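PDB 7DNP: secretion activator protein, hypothetical from Brucella abortus bv. 1 str. 9-941, which probably cleaves peptidoglycan glycan strands as a lysozyme-like muramidase of glycosyl hydrolase family 108, an autolysin of the type IV secretion system. Local coordinates for residues Arg97-Val106 and Ile130-Trp141. Numbering follows the deposited sequence.
Sequences RAVKMLQKVV and IINELCDARLAW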
loop_
_atom_site.group_PDB
_atom_site.type_symbol
_atom_site.label_atom_id
_atom_site.label_comp_id
_atom_site.label_asym_id
_atom_site.label_seq_id
_atom_site.Cartn_x
_atom_site.Cartn_y
_atom_site.Cartn_z
ATOM N N ARG A 97 2.203 4.156 8.198
ATOM C CA ARG A 97 1.580 3.071 8.952
ATOM C C ARG A 97 2.015 1.707 8.426
ATOM O O ARG A 97 2.216 0.767 9.207
ATOM C CB ARG A 97 0.057 3.210 8.903
ATOM C CG ARG A 97 -0.719 1.975 9.363
ATOM C CD ARG A 97 -0.525 1.700 10.847
ATOM N NE ARG A 97 -0.567 2.926 11.636
ATOM C CZ ARG A 97 0.096 3.105 12.773
ATOM N NH1 ARG A 97 0.852 2.132 13.264
ATOM N NH2 ARG A 97 0.007 4.260 13.419
ATOM N N ALA A 98 2.166 1.577 7.108
ATOM C CA ALA A 98 2.602 0.305 6.545
ATOM C C ALA A 98 4.028 -0.019 6.976
ATOM O O ALA A 98 4.318 -1.146 7.396
ATOM C CB ALA A 98 2.485 0.335 5.019
ATOM N N VAL A 99 4.929 0.967 6.895
ATOM C CA VAL A 99 6.321 0.738 7.275
ATOM C C VAL A 99 6.437 0.496 8.779
ATOM O O VAL A 99 7.245 -0.327 9.226
ATOM C CB VAL A 99 7.204 1.911 6.807
ATOM C CG1 VAL A 99 8.620 1.777 7.360
ATOM C CG2 VAL A 99 7.256 1.955 5.288
ATOM N N LYS A 100 5.627 1.198 9.583
ATOM C CA LYS A 100 5.627 0.960 11.025
ATOM C C LYS A 100 5.256 -0.484 11.349
ATOM O O LYS A 100 5.848 -1.104 12.242
ATOM C CB LYS A 100 4.664 1.924 11.720
ATOM C CG LYS A 100 5.207 3.331 11.916
ATOM C CD LYS A 100 4.148 4.239 12.531
ATOM C CE LYS A 100 4.661 5.658 12.692
ATOM N NZ LYS A 100 3.791 6.471 13.589
ATOM N N MET A 101 4.280 -1.038 10.626
ATOM C CA MET A 101 3.878 -2.418 10.869
ATOM C C MET A 101 4.934 -3.397 10.372
ATOM O O MET A 101 5.162 -4.439 10.997
ATOM C CB MET A 101 2.529 -2.699 10.210
ATOM C CG MET A 101 1.675 -3.711 10.966
ATOM S SD MET A 101 1.143 -3.128 12.595
ATOM C CE MET A 101 0.577 -1.477 12.198
ATOM N N LEU A 102 5.580 -3.087 9.244
ATOM C CA LEU A 102 6.692 -3.914 8.790
ATOM C C LEU A 102 7.823 -3.894 9.808
ATOM O O LEU A 102 8.462 -4.923 10.060
ATOM C CB LEU A 102 7.189 -3.435 7.423
ATOM C CG LEU A 102 8.463 -4.116 6.918
ATOM C CD1 LEU A 102 8.193 -5.571 6.563
ATOM C CD2 LEU A 102 9.053 -3.373 5.725
ATOM N N GLN A 103 8.069 -2.729 10.413
ATOM C CA GLN A 103 9.098 -2.621 11.441
ATOM C C GLN A 103 8.719 -3.425 12.681
ATOM O O GLN A 103 9.573 -4.087 13.285
ATOM C CB GLN A 103 9.336 -1.142 11.772
ATOM C CG GLN A 103 10.091 -0.403 10.650
ATOM C CD GLN A 103 10.010 1.116 10.733
ATOM O OE1 GLN A 103 9.000 1.684 11.152
ATOM N NE2 GLN A 103 11.082 1.783 10.308
ATOM N N LYS A 104 7.439 -3.400 13.060
ATOM C CA LYS A 104 6.972 -4.229 14.169
ATOM C C LYS A 104 7.194 -5.710 13.882
ATOM O O LYS A 104 7.615 -6.466 14.766
ATOM C CB LYS A 104 5.492 -3.942 14.436
ATOM C CG LYS A 104 4.933 -4.577 15.704
ATOM C CD LYS A 104 3.424 -4.394 15.784
ATOM C CE LYS A 104 2.895 -4.669 17.183
ATOM N NZ LYS A 104 1.410 -4.811 17.197
ATOM N N VAL A 105 6.945 -6.135 12.642
ATOM C CA VAL A 105 7.092 -7.542 12.281
ATOM C C VAL A 105 8.552 -7.976 12.348
ATOM O O VAL A 105 8.867 -9.057 12.858
ATOM C CB VAL A 105 6.489 -7.794 10.887
ATOM C CG1 VAL A 105 7.037 -9.078 10.289
ATOM C CG2 VAL A 105 4.963 -7.837 10.968
ATOM N N VAL A 106 9.472 -7.151 11.832
ATOM C CA VAL A 106 10.885 -7.522 11.818
ATOM C C VAL A 106 11.615 -7.093 13.083
ATOM O O VAL A 106 12.806 -7.398 13.231
ATOM C CB VAL A 106 11.596 -6.954 10.571
ATOM C CG1 VAL A 106 10.824 -7.312 9.315
ATOM C CG2 VAL A 106 11.773 -5.441 10.686
ATOM N N ILE A 130 7.799 -12.841 6.426
ATOM C CA ILE A 130 7.497 -11.417 6.549
ATOM C C ILE A 130 6.138 -11.106 5.938
ATOM O O ILE A 130 5.321 -10.388 6.531
ATOM C CB ILE A 130 8.609 -10.574 5.896
ATOM C CG1 ILE A 130 9.931 -10.761 6.642
ATOM C CG2 ILE A 130 8.208 -9.100 5.855
ATOM C CD1 ILE A 130 11.039 -9.857 6.144
ATOM N N ILE A 131 5.869 -11.656 4.750
ATOM C CA ILE A 131 4.609 -11.386 4.061
ATOM C C ILE A 131 3.427 -11.837 4.909
ATOM O O ILE A 131 2.448 -11.100 5.082
ATOM C CB ILE A 131 4.593 -12.061 2.679
ATOM C CG1 ILE A 131 5.603 -11.394 1.742
ATOM C CG2 ILE A 131 3.183 -12.020 2.088
ATOM C CD1 ILE A 131 5.919 -12.215 0.506
ATOM N N ASN A 132 3.499 -13.060 5.448
ATOM C CA ASN A 132 2.381 -13.583 6.230
ATOM C C ASN A 132 2.198 -12.799 7.518
ATOM O O ASN A 132 1.063 -12.478 7.899
ATOM C CB ASN A 132 2.586 -15.069 6.531
ATOM C CG ASN A 132 2.232 -15.953 5.353
ATOM O OD1 ASN A 132 1.155 -15.828 4.775
ATOM N ND2 ASN A 132 3.144 -16.842 4.980
ATOM N N GLU A 133 3.297 -12.472 8.202
ATOM C CA GLU A 133 3.178 -11.771 9.477
ATOM C C GLU A 133 2.722 -10.330 9.289
ATOM O O GLU A 133 1.994 -9.801 10.136
ATOM C CB GLU A 133 4.504 -11.822 10.231
ATOM C CG GLU A 133 4.737 -13.163 10.904
ATOM C CD GLU A 133 6.078 -13.254 11.583
ATOM O OE1 GLU A 133 6.589 -12.209 12.037
ATOM O OE2 GLU A 133 6.618 -14.377 11.670
ATOM N N LEU A 134 3.132 -9.683 8.192
ATOM C CA LEU A 134 2.676 -8.320 7.930
ATOM C C LEU A 134 1.191 -8.291 7.588
ATOM O O LEU A 134 0.457 -7.413 8.058
ATOM C CB LEU A 134 3.499 -7.691 6.805
ATOM C CG LEU A 134 3.097 -6.274 6.376
ATOM C CD1 LEU A 134 3.315 -5.265 7.504
ATOM C CD2 LEU A 134 3.855 -5.854 5.123
ATOM N N CYS A 135 0.726 -9.242 6.774
ATOM C CA CYS A 135 -0.694 -9.275 6.440
ATOM C C CYS A 135 -1.546 -9.609 7.665
ATOM O O CYS A 135 -2.650 -9.071 7.821
ATOM C CB CYS A 135 -0.937 -10.262 5.299
ATOM S SG CYS A 135 -0.242 -9.699 3.703
ATOM N N ASP A 136 -1.047 -10.478 8.553
ATOM C CA ASP A 136 -1.751 -10.746 9.807
ATOM C C ASP A 136 -1.795 -9.499 10.677
ATOM O O ASP A 136 -2.843 -9.145 11.232
ATOM C CB ASP A 136 -1.072 -11.885 10.578
ATOM C CG ASP A 136 -1.289 -13.250 9.952
ATOM O OD1 ASP A 136 -2.132 -13.399 9.038
ATOM O OD2 ASP A 136 -0.591 -14.187 10.388
ATOM N N ALA A 137 -0.645 -8.837 10.840
ATOM C CA ALA A 137 -0.589 -7.616 11.639
ATOM C C ALA A 137 -1.474 -6.523 11.054
ATOM O O ALA A 137 -2.017 -5.697 11.796
ATOM C CB ALA A 137 0.858 -7.132 11.743
ATOM N N ARG A 138 -1.631 -6.502 9.730
ATOM C CA ARG A 138 -2.524 -5.535 9.101
ATOM C C ARG A 138 -3.975 -5.817 9.470
ATOM O O ARG A 138 -4.732 -4.898 9.812
ATOM C CB ARG A 138 -2.328 -5.569 7.586
ATOM C CG ARG A 138 -3.231 -4.637 6.795
ATOM C CD ARG A 138 -2.919 -4.764 5.310
ATOM N NE ARG A 138 -3.735 -3.879 4.489
ATOM C CZ ARG A 138 -3.701 -3.861 3.164
ATOM N NH1 ARG A 138 -2.889 -4.686 2.514
ATOM N NH2 ARG A 138 -4.486 -3.033 2.488
ATOM N N LEU A 139 -4.378 -7.088 9.404
ATOM C CA LEU A 139 -5.739 -7.466 9.774
ATOM C C LEU A 139 -6.026 -7.139 11.233
ATOM O O LEU A 139 -7.099 -6.620 11.564
ATOM C CB LEU A 139 -5.958 -8.957 9.516
ATOM C CG LEU A 139 -6.335 -9.357 8.090
ATOM C CD1 LEU A 139 -6.137 -10.855 7.884
ATOM C CD2 LEU A 139 -7.772 -8.953 7.800
ATOM N N ALA A 140 -5.078 -7.444 12.121
ATOM C CA ALA A 140 -5.263 -7.146 13.536
ATOM C C ALA A 140 -5.391 -5.644 13.772
ATOM O O ALA A 140 -6.166 -5.205 14.631
ATOM C CB ALA A 140 -4.099 -7.720 14.349
ATOM N N TRP A 141 -4.643 -4.841 13.013
ATOM C CA TRP A 141 -4.723 -3.394 13.189
ATOM C C TRP A 141 -6.036 -2.840 12.641
ATOM O O TRP A 141 -6.639 -1.950 13.250
ATOM C CB TRP A 141 -3.526 -2.714 12.525
ATOM C CG TRP A 141 -3.588 -1.216 12.576
ATOM C CD1 TRP A 141 -3.292 -0.414 13.645
ATOM C CD2 TRP A 141 -3.976 -0.340 11.512
ATOM N NE1 TRP A 141 -3.473 0.906 13.308
ATOM C CE2 TRP A 141 -3.890 0.979 12.005
ATOM C CE3 TRP A 141 -4.386 -0.543 10.191
ATOM C CZ2 TRP A 141 -4.202 2.089 11.222
ATOM C CZ3 TRP A 141 -4.693 0.564 9.413
ATOM C CH2 TRP A 141 -4.599 1.862 9.933
#
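With CG of Arg97 opposite its own backbone N (chi1 166°) and the chain bent at chi2 and chi3, the arginine lays its aliphatic part over the indole of Trp141, whose CG, likewise anti to the backbone N, carries the ring out to meet it. The pair closes one end of a helix-helix interface that joins helices 95-106 and 127-142, both in the predicted peptidoglycan domain region of this lysozyme-like, GH108-family protein, and illustrates how two helices running at 122° can pack through apolar side chains, with one knob-into-hole contact. Arg97 CD makes a CH-pi contact 3.9 Å from the centroid of the six-membered ring of Trp141. The guanidinium and indole planes are 23° apart, with Trp141 NE1 over one guanidinium face. The indole also touches the bound muropeptide, so the arginine packs against a residue of the ligand pocket. Met101 reaches between the helices and sets CG 3.6 Å from Ala137 CB. Leu134 pushes CD1 against the backbone of the facing helix, 3.6 Å from Leu102 N. Val105 is a knob in the hole formed by Ile130, Glu133, Leu134 and Ala137, its CG1 lying 3.6 Å from Glu133 OE1. Helix 116-123 packs against Val106 and Ile130 at the far end, where Leu102 CD1 meets Ile130 CG2 at 3.6 Å.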